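PDB 4CRQ: endo-1,3-beta-glucanase, family GH16 from Zobellia galactanivorans, which probably hydrolyses internal beta-1,3-glucosidic bonds of laminarin, as a family 16 glycoside hydrolase catalytic module cut from a longer, modular laminarinase. Local coordinates for residues M119-I122 with Q127-G130. The protein carries 1 engineered substitution. Sequence-based numbering, arbitrary orientation.
Sequences MSRI and QTHG. Engineered in segment 119-122: Ser120 (natural residue Glu).
Ser120 O takes a hydrogen bond and a longer C-H contact from residues 127-130, with the His129 ring edge beside it. The bond comes from His129 N at 2.9 Å, 158° at the hydrogen and in the carbonyl plane. Thr128 CA supplies the C-H contact at 3.5 Å, and the imidazole turns its CD2 edge to the same oxygen. The return bond, Ser120 N to His129 O at 3.1 Å, is more bent and leaves the carbonyl plane by 29°, while Met119 CA also touches that acceptor. Together they make Ser120 and His129 an antiparallel hydrogen-bonded pair with both side chains on one face. There the engineered serine, glutamate in the natural sequence, sets OG between its backbone N and carbonyl carbon (chi1 63°), which brings it alongside His129 CB at 3.7 Å. Trp208 borders this face, touching the serine and meeting the His129 ring edge-to-face. Across the strands, Met119 CG slants over Thr128 CB at 4.2 Å, and Tyr159 packs against both residues. Arg121, its CG anti to the backbone N, lays that methylene 3.6 Å from Gln127 O and reaches on to Ala125 O and Ser90 with its guanidinium. Beyond the direct pair, a water accepts from Ile122 N and donates to Gln127 O, carrying the link on where the two chains diverge. The engineered position probably closes the Glu-X-Asp-X-X-Glu signature of this family, whose last glutamate is the general acid/base in relatives; the paired amides would therefore hold the backbone of that site against its neighbouring strand, with His129 and Trp208 beside it.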
loop_
_atom_site.group_PDB
_atom_site.type_symbol
_atom_site.label_atom_id
_atom_site.label_comp_id
_atom_site.label_asym_id
_atom_site.label_seq_id
_atom_site.Cartn_x
_atom_site.Cartn_y
_atom_site.Cartn_z
ATOM N N MET A 119 -2.155 4.959 -0.704
ATOM C CA MET A 119 -1.032 5.867 -0.823
ATOM C C MET A 119 0.102 5.125 -1.518
ATOM O O MET A 119 0.401 3.988 -1.141
ATOM C CB MET A 119 -0.572 6.349 0.574
ATOM C CG MET A 119 0.652 7.297 0.576
ATOM S SD MET A 119 2.270 6.537 0.250
ATOM C CE MET A 119 2.458 5.417 1.650
ATOM N N SER A 120 0.715 5.757 -2.528
ATOM C CA SER A 120 2.028 5.289 -3.013
ATOM C C SER A 120 2.857 6.547 -3.315
ATOM O O SER A 120 2.317 7.625 -3.588
ATOM C CB SER A 120 1.928 4.331 -4.198
ATOM O OG SER A 120 1.355 4.978 -5.303
ATOM N N ARG A 121 4.178 6.405 -3.225
ATOM C CA ARG A 121 5.089 7.502 -3.528
ATOM C C ARG A 121 6.340 6.919 -4.141
ATOM O O ARG A 121 6.700 5.790 -3.822
ATOM C CB ARG A 121 5.438 8.283 -2.245
ATOM C CG ARG A 121 6.335 9.503 -2.487
ATOM C CD ARG A 121 6.901 10.004 -1.192
ATOM N NE ARG A 121 7.740 11.182 -1.392
ATOM C CZ ARG A 121 8.786 11.495 -0.642
ATOM N NH1 ARG A 121 9.154 10.703 0.375
ATOM N NH2 ARG A 121 9.468 12.608 -0.919
ATOM N N ILE A 122 6.993 7.689 -5.013
ATOM C CA ILE A 122 8.301 7.265 -5.530
ATOM C C ILE A 122 9.380 8.314 -5.302
ATOM O O ILE A 122 9.104 9.542 -5.330
ATOM C CB ILE A 122 8.257 6.885 -7.048
ATOM C CG1 ILE A 122 7.695 8.051 -7.892
ATOM C CG2 ILE A 122 7.488 5.573 -7.246
ATOM C CD1 ILE A 122 7.989 7.945 -9.374
ATOM N N GLN A 127 4.744 14.644 -3.734
ATOM C CA GLN A 127 3.365 14.273 -3.967
ATOM C C GLN A 127 3.194 12.792 -3.737
ATOM O O GLN A 127 4.163 12.013 -3.797
ATOM C CB GLN A 127 2.951 14.603 -5.392
ATOM C CG GLN A 127 3.867 14.008 -6.439
ATOM C CD GLN A 127 3.627 14.546 -7.818
ATOM O OE1 GLN A 127 2.876 15.505 -8.029
ATOM N NE2 GLN A 127 4.276 13.925 -8.784
ATOM N N THR A 128 1.956 12.405 -3.477
ATOM C CA THR A 128 1.636 10.996 -3.286
ATOM C C THR A 128 0.468 10.684 -4.208
ATOM O O THR A 128 -0.218 11.607 -4.676
ATOM C CB THR A 128 1.281 10.656 -1.823
ATOM O OG1 THR A 128 0.136 11.427 -1.410
ATOM C CG2 THR A 128 2.485 10.915 -0.857
ATOM N N HIS A 129 0.248 9.394 -4.451
ATOM C CA HIS A 129 -0.779 8.928 -5.383
ATOM C C HIS A 129 -1.825 8.047 -4.761
ATOM O O HIS A 129 -1.593 7.457 -3.712
ATOM C CB HIS A 129 -0.108 8.182 -6.513
ATOM C CG HIS A 129 0.854 9.029 -7.334
ATOM N ND1 HIS A 129 0.574 9.426 -8.579
ATOM C CD2 HIS A 129 2.122 9.549 -7.028
ATOM C CE1 HIS A 129 1.613 10.160 -9.069
ATOM N NE2 HIS A 129 2.554 10.236 -8.113
ATOM N N GLY A 130 -2.973 7.976 -5.443
ATOM C CA GLY A 130 -4.132 7.157 -5.097
ATOM C C GLY A 130 -4.641 6.600 -6.403
ATOM O O GLY A 130 -4.938 7.369 -7.324
HETATM O O HOH W 1 5.102 9.992 -5.768
#